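Local coordinates for protein CG8862 (Drosophila melanogaster, PDB 3ISM) that probably cleaves DNA and RNA as a magnesium-dependent mitochondrial endonuclease, and is held here in complex with its protein inhibitor, at residues T90-S95 and N182-P187; D44-V49 and V174-I179. All coordinates share one frame; numbering follows the deposited sequence.

Contact 1 (T90-S95 and N182-P187)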
loop_
_atom_site.group_PDB
_atom_site.type_symbol
_atom_site.label_atom_id
_atom_site.label_comp_id
_atom_site.label_asym_id
_atom_site.label_seq_id
_atom_site.Cartn_x
_atom_site.Cartn_y
_atom_site.Cartn_z
ATOM N N THR B 90 -6.405 -12.297 18.238
ATOM C CA THR B 90 -6.727 -13.450 17.374
ATOM C C THR B 90 -5.950 -13.489 16.054
ATOM O O THR B 90 -5.613 -14.567 15.567
ATOM C CB THR B 90 -8.247 -13.579 17.056
ATOM O OG1 THR B 90 -8.737 -12.366 16.457
ATOM C CG2 THR B 90 -9.040 -13.896 18.298
ATOM N N ASP B 91 -5.643 -12.321 15.491
ATOM C CA ASP B 91 -4.898 -12.233 14.227
ATOM C C ASP B 91 -3.448 -12.708 14.325
ATOM O O ASP B 91 -2.902 -13.259 13.366
ATOM C CB ASP B 91 -4.900 -10.796 13.706
ATOM C CG ASP B 91 -6.299 -10.297 13.345
ATOM O OD1 ASP B 91 -7.013 -11.013 12.616
ATOM O OD2 ASP B 91 -6.659 -9.173 13.776
ATOM N N TYR B 92 -2.842 -12.471 15.486
ATOM C CA TYR B 92 -1.421 -12.739 15.744
ATOM C C TYR B 92 -1.178 -14.117 16.338
ATOM O O TYR B 92 -0.067 -14.651 16.216
ATOM C CB TYR B 92 -0.875 -11.719 16.745
ATOM C CG TYR B 92 -0.589 -10.371 16.157
ATOM C CD1 TYR B 92 -1.570 -9.382 16.123
ATOM C CD2 TYR B 92 0.660 -10.080 15.620
ATOM C CE1 TYR B 92 -1.307 -8.121 15.573
ATOM C CE2 TYR B 92 0.930 -8.826 15.076
ATOM C CZ TYR B 92 -0.060 -7.859 15.054
ATOM O OH TYR B 92 0.210 -6.627 14.515
ATOM N N ARG B 93 -2.193 -14.659 17.018
ATOM C CA ARG B 93 -2.068 -15.944 17.709
ATOM C C ARG B 93 -1.715 -17.043 16.733
ATOM O O ARG B 93 -2.439 -17.276 15.761
ATOM C CB ARG B 93 -3.355 -16.324 18.449
ATOM C CG ARG B 93 -3.192 -17.556 19.354
ATOM C CD ARG B 93 -4.519 -18.248 19.608
ATOM N NE ARG B 93 -4.363 -19.526 20.311
ATOM C CZ ARG B 93 -4.533 -20.724 19.750
ATOM N NH1 ARG B 93 -4.875 -20.822 18.467
ATOM N NH2 ARG B 93 -4.374 -21.832 20.472
ATOM N N ARG B 94 -0.582 -17.689 17.002
ATOM C CA ARG B 94 -0.063 -18.809 16.217
ATOM C C ARG B 94 0.133 -18.466 14.738
ATOM O O ARG B 94 0.012 -19.324 13.857
ATOM C CB ARG B 94 -0.910 -20.071 16.436
ATOM C CG ARG B 94 -0.720 -20.662 17.844
ATOM C CD ARG B 94 -1.505 -21.952 18.078
ATOM N NE ARG B 94 -1.277 -22.447 19.438
ATOM C CZ ARG B 94 -1.546 -23.681 19.858
ATOM N NH1 ARG B 94 -2.058 -24.582 19.026
ATOM N NH2 ARG B 94 -1.297 -24.021 21.115
ATOM N N SER B 95 0.461 -17.203 14.490
ATOM C CA SER B 95 0.715 -16.699 13.150
ATOM C C SER B 95 2.157 -16.926 12.714
ATOM O O SER B 95 2.468 -16.884 11.522
ATOM C CB SER B 95 0.403 -15.203 13.093
ATOM O OG SER B 95 1.250 -14.465 13.967
ATOM N N ASN B 182 -8.555 -10.453 10.107
ATOM C CA ASN B 182 -8.444 -9.021 9.832
ATOM C C ASN B 182 -7.348 -8.666 8.844
ATOM O O ASN B 182 -7.094 -7.504 8.609
ATOM C CB ASN B 182 -8.336 -8.215 11.126
ATOM C CG ASN B 182 -9.589 -8.357 11.999
ATOM O OD1 ASN B 182 -10.699 -8.164 11.518
ATOM N ND2 ASN B 182 -9.410 -8.716 13.267
ATOM N N THR B 183 -6.733 -9.682 8.241
ATOM C CA THR B 183 -5.690 -9.496 7.236
ATOM C C THR B 183 -4.668 -8.434 7.631
ATOM O O THR B 183 -4.491 -7.432 6.950
ATOM C CB THR B 183 -6.274 -9.219 5.827
ATOM O OG1 THR B 183 -6.919 -7.949 5.821
ATOM C CG2 THR B 183 -7.312 -10.300 5.434
ATOM N N VAL B 184 -3.995 -8.665 8.752
ATOM C CA VAL B 184 -2.951 -7.751 9.217
ATOM C C VAL B 184 -1.695 -7.960 8.349
ATOM O O VAL B 184 -1.212 -9.082 8.217
ATOM C CB VAL B 184 -2.667 -7.948 10.727
ATOM C CG1 VAL B 184 -1.570 -6.962 11.239
ATOM C CG2 VAL B 184 -3.942 -7.748 11.512
ATOM N N ALA B 185 -1.204 -6.880 7.733
ATOM C CA ALA B 185 -0.055 -6.968 6.841
ATOM C C ALA B 185 1.245 -7.292 7.581
ATOM O O ALA B 185 1.494 -6.769 8.671
ATOM C CB ALA B 185 0.106 -5.685 6.073
ATOM N N VAL B 186 2.061 -8.155 6.981
ATOM C CA VAL B 186 3.397 -8.449 7.486
ATOM C C VAL B 186 4.408 -7.677 6.635
ATOM O O VAL B 186 4.701 -8.048 5.488
ATOM C CB VAL B 186 3.726 -9.957 7.478
ATOM C CG1 VAL B 186 5.133 -10.186 8.056
ATOM C CG2 VAL B 186 2.658 -10.782 8.276
ATOM N N PRO B 187 4.927 -6.578 7.187
ATOM C CA PRO B 187 5.882 -5.746 6.447
ATOM C C PRO B 187 7.161 -6.497 6.066
ATOM O O PRO B 187 7.582 -7.420 6.774
ATOM C CB PRO B 187 6.165 -4.598 7.426
ATOM C CG PRO B 187 4.909 -4.554 8.325
ATOM C CD PRO B 187 4.614 -6.014 8.516
#
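D91 and N182 meet through two hydrogen bonds, each carboxylate oxygen of D91 taking one donor. The amide ND2 of N182 lies 2.8 Å from D91 OD2, which receives it on its syn lone pair, while the backbone N of N182 reaches D91 OD1 at 3.0 Å, also on the syn side but 34° out of the carboxylate plane. The carboxylate and the amide stand nearly upright to each other, 76° apart. With CG of D91 beside its own backbone N (chi1 -64°), the carboxylate is carried from the short helix 89-92 to N182; OD2 also accepts the backbone N of Q88, so the group is fixed from both parts of the chain. Replacing D91 by alanine would probably leave both N182 donors without their acceptor and let the N182 amide turn. V184 fills the angle between D91 and Y92: its CG2 lies 3.9 Å from CB of D91, and its CG1, anti to the backbone N, comes 3.7 Å from the Y92 OH, the two side chains crossing at about a right angle. Y92 also packs on M124 and P126 of strand 124-127 and on F286 of the CG4930 chain. T183 and V184 both face I179, forming a G1 beta bulge in the antiparallel hairpin of strands 172-179 and 184-185, which the short helix 89-92 meets here.

Contact 2 (D44-V49 and V174-I179)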
loop_
_atom_site.group_PDB
_atom_site.type_symbol
_atom_site.label_atom_id
_atom_site.label_comp_id
_atom_site.label_asym_id
_atom_site.label_seq_id
_atom_site.Cartn_x
_atom_site.Cartn_y
_atom_site.Cartn_z
ATOM N N ASP B 44 -2.417 2.926 9.603
ATOM C CA ASP B 44 -2.739 2.475 8.249
ATOM C C ASP B 44 -3.925 1.510 8.346
ATOM O O ASP B 44 -3.745 0.336 8.670
ATOM C CB ASP B 44 -1.509 1.798 7.631
ATOM C CG ASP B 44 -1.715 1.382 6.182
ATOM O OD1 ASP B 44 -2.858 1.459 5.691
ATOM O OD2 ASP B 44 -0.717 0.992 5.526
ATOM N N ARG B 45 -5.133 2.030 8.109
ATOM C CA ARG B 45 -6.370 1.242 8.211
ATOM C C ARG B 45 -6.456 0.057 7.240
ATOM O O ARG B 45 -7.098 -0.941 7.549
ATOM C CB ARG B 45 -7.599 2.128 8.052
ATOM C CG ARG B 45 -7.821 3.055 9.243
ATOM C CD ARG B 45 -9.002 3.983 9.010
ATOM N NE ARG B 45 -8.760 4.931 7.923
ATOM C CZ ARG B 45 -9.712 5.687 7.366
ATOM N NH1 ARG B 45 -10.972 5.589 7.774
ATOM N NH2 ARG B 45 -9.403 6.544 6.405
ATOM N N ARG B 46 -5.817 0.194 6.084
ATOM C CA ARG B 46 -5.782 -0.832 5.062
ATOM C C ARG B 46 -4.920 -2.017 5.500
ATOM O O ARG B 46 -5.263 -3.178 5.252
ATOM C CB ARG B 46 -5.180 -0.239 3.790
ATOM C CG ARG B 46 -5.177 -1.230 2.621
ATOM C CD ARG B 46 -5.035 -0.538 1.298
ATOM N NE ARG B 46 -3.700 0.017 1.064
ATOM C CZ ARG B 46 -2.626 -0.714 0.741
ATOM N NH1 ARG B 46 -2.695 -2.033 0.608
ATOM N NH2 ARG B 46 -1.460 -0.125 0.542
ATOM N N ASN B 47 -3.802 -1.720 6.157
ATOM C CA ASN B 47 -2.829 -2.747 6.509
ATOM C C ASN B 47 -2.947 -3.214 7.947
ATOM O O ASN B 47 -2.376 -4.235 8.327
ATOM C CB ASN B 47 -1.419 -2.260 6.172
ATOM C CG ASN B 47 -1.124 -2.357 4.662
ATOM O OD1 ASN B 47 -1.545 -3.312 4.011
ATOM N ND2 ASN B 47 -0.378 -1.393 4.121
ATOM N N ARG B 48 -3.733 -2.479 8.724
ATOM C CA ARG B 48 -4.001 -2.793 10.137
ATOM C C ARG B 48 -2.737 -2.710 11.020
ATOM O O ARG B 48 -2.612 -3.461 11.997
ATOM C CB ARG B 48 -4.737 -4.138 10.298
ATOM C CG ARG B 48 -6.251 -4.126 9.978
ATOM C CD ARG B 48 -6.520 -3.979 8.507
ATOM N NE ARG B 48 -7.598 -4.824 7.988
ATOM C CZ ARG B 48 -8.477 -4.429 7.066
ATOM N NH1 ARG B 48 -8.437 -3.191 6.592
ATOM N NH2 ARG B 48 -9.414 -5.266 6.625
ATOM N N VAL B 49 -1.825 -1.793 10.652
ATOM C CA VAL B 49 -0.576 -1.493 11.382
ATOM C C VAL B 49 -0.310 0.020 11.241
ATOM O O VAL B 49 -1.001 0.685 10.486
ATOM C CB VAL B 49 0.653 -2.281 10.805
ATOM C CG1 VAL B 49 0.411 -3.780 10.843
ATOM C CG2 VAL B 49 0.983 -1.852 9.383
ATOM N N VAL B 174 5.732 -6.278 -5.312
ATOM C CA VAL B 174 5.675 -6.229 -3.869
ATOM C C VAL B 174 4.829 -7.430 -3.422
ATOM O O VAL B 174 3.707 -7.618 -3.913
ATOM C CB VAL B 174 5.021 -4.925 -3.372
ATOM C CG1 VAL B 174 4.708 -4.991 -1.843
ATOM C CG2 VAL B 174 5.905 -3.711 -3.715
ATOM N N LYS B 175 5.354 -8.241 -2.505
ATOM C CA LYS B 175 4.534 -9.308 -1.929
ATOM C C LYS B 175 4.679 -9.415 -0.409
ATOM O O LYS B 175 5.786 -9.368 0.119
ATOM C CB LYS B 175 4.849 -10.633 -2.601
ATOM C CG LYS B 175 3.838 -11.731 -2.332
ATOM C CD LYS B 175 4.358 -13.031 -2.856
ATOM C CE LYS B 175 3.323 -14.118 -2.729
ATOM N NZ LYS B 175 3.895 -15.417 -3.182
ATOM N N TYR B 176 3.566 -9.552 0.299
ATOM C CA TYR B 176 3.643 -9.744 1.750
ATOM C C TYR B 176 2.469 -10.550 2.261
ATOM O O TYR B 176 1.375 -10.494 1.700
ATOM C CB TYR B 176 3.756 -8.414 2.499
ATOM C CG TYR B 176 2.716 -7.393 2.114
ATOM C CD1 TYR B 176 2.944 -6.505 1.059
ATOM C CD2 TYR B 176 1.486 -7.348 2.765
ATOM C CE1 TYR B 176 1.997 -5.588 0.683
ATOM C CE2 TYR B 176 0.524 -6.428 2.399
ATOM C CZ TYR B 176 0.790 -5.540 1.360
ATOM O OH TYR B 176 -0.156 -4.611 0.987
ATOM N N GLU B 177 2.732 -11.319 3.315
ATOM C CA GLU B 177 1.733 -12.125 3.977
ATOM C C GLU B 177 0.811 -11.189 4.724
ATOM O O GLU B 177 1.231 -10.116 5.185
ATOM C CB GLU B 177 2.394 -13.150 4.926
ATOM C CG GLU B 177 1.386 -14.056 5.641
ATOM C CD GLU B 177 1.999 -15.142 6.523
ATOM O OE1 GLU B 177 3.242 -15.311 6.575
ATOM O OE2 GLU B 177 1.204 -15.839 7.179
ATOM N N VAL B 178 -0.464 -11.568 4.778
ATOM C CA VAL B 178 -1.430 -10.911 5.649
ATOM C C VAL B 178 -1.970 -11.989 6.582
ATOM O O VAL B 178 -2.287 -13.099 6.145
ATOM C CB VAL B 178 -2.572 -10.208 4.860
ATOM C CG1 VAL B 178 -2.029 -8.979 4.119
ATOM C CG2 VAL B 178 -3.270 -11.165 3.886
ATOM N N ILE B 179 -2.039 -11.678 7.871
ATOM C CA ILE B 179 -2.420 -12.685 8.857
ATOM C C ILE B 179 -3.795 -12.444 9.503
ATOM O O ILE B 179 -4.200 -11.310 9.732
ATOM C CB ILE B 179 -1.315 -12.869 9.948
ATOM C CG1 ILE B 179 -1.041 -11.548 10.676
ATOM C CG2 ILE B 179 -0.031 -13.422 9.314
ATOM C CD1 ILE B 179 -0.097 -11.682 11.896
HETATM O O HOH W 1 1.133 -2.047 1.740
#
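Y176 reaches from strand 172-179 to the loop 44-49 with its hydroxyl, where R46 and N47 come up to it. The direct contacts are loose: the OH of Y176 lies 3.6 Å from NH1 of R46, which meets it at the edge of the guanidinium, and 3.6 Å from OD1 of N47. The N47 amide stands almost perpendicular to the tyrosine ring, 84° between the planes, and the R46 chain, bent at chi3 (71°), brings its guanidinium round to the hydroxyl.

The polar link is carried by a water. It accepts from ND2 of N47 at 2.9 Å and lies 3.0 Å from OH of Y176; NH2 of R46 adds a weak bond. The amide thus divides its donor hydrogens, since ND2 of N47 also donates to OD2 of D44, 2.8 Å away, from above that carboxylate.

Between the antiparallel strands 40-44 and 49-57, the loop forms a hairpin with a G1 beta bulge, R48 and V49 both facing D44. The backbone N of D44 donates to O of V49, and OD1 of D44 takes weak bonds from the backbone N of R46 and N47. R48 turns back on the loop, its NH1 bonded in the carbonyl plane to O of R45, 2.8 Å away.

Residues V174 to V178 of strand 172-179 pair antiparallel with a strand of the second subunit, so the sheet runs on across the dimer interface, where NH2 of R46 comes close to NH2 of R46 of that subunit, two like charges together, and the Y176 side chain packs on V174 of that subunit.

Overall arrangement
From the N terminus, the chain first passes the hairpin loop 44-49, then 90-95, on the short helix 89-92, then strand 174-179 and finally 182-187. Contact 2 closes a loop of 124 residues when strand 172-179 comes back to the hairpin; contact 1 closes one of 86 when the following strand, 184-185, returns to helix 89-92. The two closures cross, because their segments alternate. They are joined by the small sheet, in which 172-179 and 184-185 are neighbours, V184 O lying 2.7 Å from I179 N. This sheet therefore ties the large mixed sheet, at the loop between its neighbouring strands 40-44 and 49-57, to helix 89-92.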